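Local coordinates for putative type VI secretion protein (PDB 6SKI) that probably hydrolyses phospholipids as a toxic Tle1-type effector that is carried on the VgrG spike of the type VI secretion system, at residues 206-209 against 210-213; 310-314 against 315-319. All blocks are in the same frame, centred on the assembly; numbering follows the deposited sequence.

Contact 1 of 2, residues 206-209 against 210-213; sequences FANR and VMEQ
Three backbone hydrogen bonds join Phe206, Ala207 and Asn208 to the residues four places on, and they close the last turns of helix 198-211. Val210 N donates to Phe206 O, Met211 N to Ala207 O, and Glu212 N to Asn208 O, the last at 2.7 Å with an N-H...O angle of 165°. Beyond them Gln213 takes a positive phi, which with two bonds back into the last turn makes a Schellman motif; one of them, weak, runs from Gln213 N to Val210 O at 3.2 Å. Glu212 lays its chain past the same Asn208 O, with CG 3.5 Å from that oxygen, while its carboxylate goes on to a salt bridge with Lys268. Arg209 bends at its third torsion (chi3 66°) and carries its guanidinium away from the turn to a salt bridge with Asp162. On the apolar side the CB of Phe206 leaves the backbone away from Val210, but with CG anti to the backbone N (chi1 -178°) the ring comes back near it. Ring atom CE2 meets CG2 of Val210 at 3.5 Å, the methyl lying obliquely to the ring. Phe191 packs edge-to-face with Phe206, and Val238 and Ile217 touch Val210. The helix end thus divides its chemistry: Phe206 and Val210 are buried against strand 237-243 and helices 156-178 and 215-225, whereas the charges of Arg209 and Glu212 are paired with residues elsewhere in the chain.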
loop_
_atom_site.group_PDB
_atom_site.type_symbol
_atom_site.label_atom_id
_atom_site.label_comp_id
_atom_site.label_asym_id
_atom_site.label_seq_id
_atom_site.Cartn_x
_atom_site.Cartn_y
_atom_site.Cartn_z
ATOM N N PHE A 206 -5.181 -1.553 10.300
ATOM C CA PHE A 206 -6.577 -1.147 10.353
ATOM C C PHE A 206 -7.448 -2.299 10.817
ATOM O O PHE A 206 -8.278 -2.132 11.718
ATOM C CB PHE A 206 -7.031 -0.637 8.988
ATOM C CG PHE A 206 -8.451 -0.162 8.964
ATOM C CD1 PHE A 206 -8.765 1.140 9.294
ATOM C CD2 PHE A 206 -9.473 -1.023 8.614
ATOM C CE1 PHE A 206 -10.071 1.571 9.273
ATOM C CE2 PHE A 206 -10.775 -0.597 8.594
ATOM C CZ PHE A 206 -11.077 0.699 8.922
ATOM N N ALA A 207 -7.222 -3.493 10.265
ATOM C CA ALA A 207 -8.047 -4.626 10.654
ATOM C C ALA A 207 -7.931 -4.876 12.147
ATOM O O ALA A 207 -8.937 -5.116 12.824
ATOM C CB ALA A 207 -7.651 -5.867 9.861
ATOM N N ASN A 208 -6.720 -4.742 12.689
ATOM C CA ASN A 208 -6.546 -4.968 14.115
ATOM C C ASN A 208 -7.280 -3.907 14.917
ATOM O O ASN A 208 -7.908 -4.216 15.935
ATOM C CB ASN A 208 -5.062 -4.999 14.462
ATOM C CG ASN A 208 -4.421 -6.325 14.126
ATOM O OD1 ASN A 208 -3.400 -6.380 13.450
ATOM N ND2 ASN A 208 -5.026 -7.408 14.594
ATOM N N ARG A 209 -7.252 -2.660 14.447
ATOM C CA ARG A 209 -8.012 -1.614 15.116
ATOM C C ARG A 209 -9.501 -1.922 15.080
ATOM O O ARG A 209 -10.239 -1.557 16.000
ATOM C CB ARG A 209 -7.722 -0.261 14.474
ATOM C CG ARG A 209 -6.284 0.175 14.620
ATOM C CD ARG A 209 -6.049 1.536 14.008
ATOM N NE ARG A 209 -6.775 2.580 14.720
ATOM C CZ ARG A 209 -6.435 3.863 14.707
ATOM N NH1 ARG A 209 -5.378 4.263 14.020
ATOM N NH2 ARG A 209 -7.154 4.746 15.381
ATOM N N VAL A 210 -9.965 -2.591 14.025
ATOM C CA VAL A 210 -11.364 -2.994 13.991
ATOM C C VAL A 210 -11.584 -4.179 14.917
ATOM O O VAL A 210 -12.640 -4.309 15.545
ATOM C CB VAL A 210 -11.801 -3.301 12.549
ATOM C CG1 VAL A 210 -13.221 -3.828 12.524
ATOM C CG2 VAL A 210 -11.677 -2.065 11.690
ATOM N N MET A 211 -10.584 -5.052 15.036
ATOM C CA MET A 211 -10.717 -6.199 15.924
ATOM C C MET A 211 -10.677 -5.766 17.382
ATOM O O MET A 211 -11.425 -6.292 18.212
ATOM C CB MET A 211 -9.611 -7.210 15.634
ATOM C CG MET A 211 -9.925 -8.624 16.056
ATOM S SD MET A 211 -8.434 -9.627 16.106
ATOM C CE MET A 211 -9.090 -11.171 16.726
ATOM N N GLU A 212 -9.820 -4.801 17.702
ATOM C CA GLU A 212 -9.746 -4.225 19.035
ATOM C C GLU A 212 -10.893 -3.273 19.326
ATOM O O GLU A 212 -10.967 -2.745 20.441
ATOM C CB GLU A 212 -8.421 -3.487 19.203
ATOM C CG GLU A 212 -7.235 -4.400 19.411
ATOM C CD GLU A 212 -5.936 -3.766 18.967
ATOM O OE1 GLU A 212 -4.976 -4.514 18.690
ATOM O OE2 GLU A 212 -5.876 -2.521 18.886
ATOM N N GLN A 213 -11.781 -3.052 18.359
ATOM C CA GLN A 213 -12.893 -2.116 18.481
ATOM C C GLN A 213 -12.395 -0.748 18.938
ATOM O O GLN A 213 -12.770 -0.228 19.989
ATOM C CB GLN A 213 -13.972 -2.670 19.408
ATOM C CG GLN A 213 -14.630 -3.916 18.853
ATOM C CD GLN A 213 -15.606 -3.598 17.743
ATOM O OE1 GLN A 213 -15.603 -4.239 16.694
ATOM N NE2 GLN A 213 -16.449 -2.602 17.968
#

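Contact 2 of 2, residues 310-314 against 315-319; sequences HSDIG and GGYNP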
loop_
_atom_site.group_PDB
_atom_site.type_symbol
_atom_site.label_atom_id
_atom_site.label_comp_id
_atom_site.label_asym_id
_atom_site.label_seq_id
_atom_site.Cartn_x
_atom_site.Cartn_y
_atom_site.Cartn_z
ATOM N N HIS A 310 7.693 -7.168 -6.663
ATOM C CA HIS A 310 6.780 -6.526 -5.725
ATOM C C HIS A 310 5.667 -5.788 -6.463
ATOM O O HIS A 310 4.474 -5.993 -6.193
ATOM C CB HIS A 310 7.586 -5.580 -4.841
ATOM C CG HIS A 310 6.816 -4.997 -3.706
ATOM N ND1 HIS A 310 6.423 -5.742 -2.618
ATOM C CD2 HIS A 310 6.402 -3.732 -3.468
ATOM C CE1 HIS A 310 5.781 -4.966 -1.768
ATOM N NE2 HIS A 310 5.755 -3.741 -2.260
ATOM N N SER A 311 6.040 -4.946 -7.421
ATOM C CA SER A 311 5.085 -4.209 -8.228
ATOM C C SER A 311 4.602 -5.010 -9.429
ATOM O O SER A 311 3.908 -4.463 -10.289
ATOM C CB SER A 311 5.698 -2.885 -8.685
ATOM O OG SER A 311 5.402 -1.843 -7.774
ATOM N N ASP A 312 4.946 -6.293 -9.499
ATOM C CA ASP A 312 4.321 -7.221 -10.426
ATOM C C ASP A 312 3.222 -8.014 -9.749
ATOM O O ASP A 312 2.477 -8.731 -10.420
ATOM C CB ASP A 312 5.359 -8.182 -11.014
ATOM C CG ASP A 312 6.209 -7.535 -12.070
ATOM O OD1 ASP A 312 5.644 -6.818 -12.919
ATOM O OD2 ASP A 312 7.438 -7.740 -12.053
ATOM N N ILE A 313 3.108 -7.887 -8.436
ATOM C CA ILE A 313 2.020 -8.457 -7.665
ATOM C C ILE A 313 1.032 -7.379 -7.256
ATOM O O ILE A 313 -0.181 -7.568 -7.347
ATOM C CB ILE A 313 2.561 -9.209 -6.430
ATOM C CG1 ILE A 313 3.548 -10.292 -6.858
ATOM C CG2 ILE A 313 1.427 -9.786 -5.613
ATOM C CD1 ILE A 313 2.947 -11.410 -7.650
ATOM N N GLY A 314 1.533 -6.228 -6.824
ATOM C CA GLY A 314 0.651 -5.150 -6.451
ATOM C C GLY A 314 0.463 -4.069 -7.484
ATOM O O GLY A 314 -0.254 -3.100 -7.217
ATOM N N GLY A 315 1.077 -4.193 -8.652
ATOM C CA GLY A 315 0.973 -3.179 -9.676
ATOM C C GLY A 315 1.907 -2.008 -9.426
ATOM O O GLY A 315 2.427 -1.807 -8.330
ATOM N N GLY A 316 2.116 -1.214 -10.470
ATOM C CA GLY A 316 2.947 -0.039 -10.321
ATOM C C GLY A 316 3.993 0.142 -11.397
ATOM O O GLY A 316 4.818 1.054 -11.314
ATOM N N TYR A 317 3.978 -0.718 -12.409
ATOM C CA TYR A 317 4.928 -0.652 -13.509
ATOM C C TYR A 317 4.234 -0.086 -14.739
ATOM O O TYR A 317 3.138 -0.528 -15.094
ATOM C CB TYR A 317 5.509 -2.030 -13.821
ATOM C CG TYR A 317 6.571 -2.488 -12.851
ATOM C CD1 TYR A 317 7.693 -1.715 -12.603
ATOM C CD2 TYR A 317 6.463 -3.705 -12.202
ATOM C CE1 TYR A 317 8.666 -2.134 -11.726
ATOM C CE2 TYR A 317 7.435 -4.133 -11.329
ATOM C CZ TYR A 317 8.531 -3.344 -11.091
ATOM O OH TYR A 317 9.500 -3.772 -10.216
ATOM N N ASN A 318 4.871 0.891 -15.376
ATOM C CA ASN A 318 4.278 1.543 -16.531
ATOM C C ASN A 318 4.241 0.600 -17.733
ATOM O O ASN A 318 5.073 -0.304 -17.852
ATOM C CB ASN A 318 5.045 2.815 -16.872
ATOM C CG ASN A 318 5.431 3.600 -15.645
ATOM O OD1 ASN A 318 6.249 3.160 -14.847
ATOM N ND2 ASN A 318 4.825 4.765 -15.477
ATOM N N PRO A 319 3.278 0.784 -18.632
ATOM C CA PRO A 319 3.151 -0.111 -19.784
ATOM C C PRO A 319 4.304 0.038 -20.765
ATOM O O PRO A 319 5.114 0.964 -20.692
ATOM C CB PRO A 319 1.826 0.329 -20.414
ATOM C CG PRO A 319 1.084 0.951 -19.273
ATOM C CD PRO A 319 2.152 1.729 -18.584
#
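Ser311 touches both Gly315 and Tyr317 across the tight loop that follows strand 303-306. Its CB sits over one face of the Tyr317 ring, 3.8 Å from the centroid and displaced toward the rim, a CH-pi contact in which CE2 is the nearest ring atom at 3.4 Å. One bond farther out, OG turns from the ring and donates to Gly315 O at 3.0 Å, approaching from above the carbonyl plane, 46° out of it. The Asp312 side chain crosses Tyr317 at about a right angle, with OD1 3.3 Å from Tyr317 CD2; carboxylate and ring planes are 42° apart. Its OD2 accepts a hydrogen bond from His487 N, and the His487 ring stacks on Tyr317. At the start of the loop, His310 O accepts from both Ile313 N and Gly314 N, winding the chain before Gly315 and Gly316. Those two both have positive phi, and the backbone angles of Gly316 in particular are ones that glycine takes readily. His310 ND1 bonds Asp245, consistent with the histidine of a Ser-His-Asp triad with Ser197. Immediately after this probable triad histidine, then, the Ser311 hydroxyl is spent on a backbone carbonyl and its CB on an aromatic face.

Overall arrangement
Followed from the N terminus, the chain reaches contact 1 first, at the end of helix 198-211. This helix and helix 215-225 lie in the connection between parallel strands 184-195 and 237-243, and contact 1 joins the helix end to strand 237-243 and helices 156-178 and 215-225. Contact 2 comes later, between strands 303-306 and 328-341, and joins its loop to His487, Tyr95 and Asn101. Each closes a short local turn, in series without nesting or crossing. The centres of contact 1 and contact 2 lie 29 Å apart. Ser197 follows strand 184-195 and His310 follows strand 303-306, both strands of one mixed sheet, consistent with the alpha/beta-hydrolase clan; contact 1 lies at the helix's far end from Ser197.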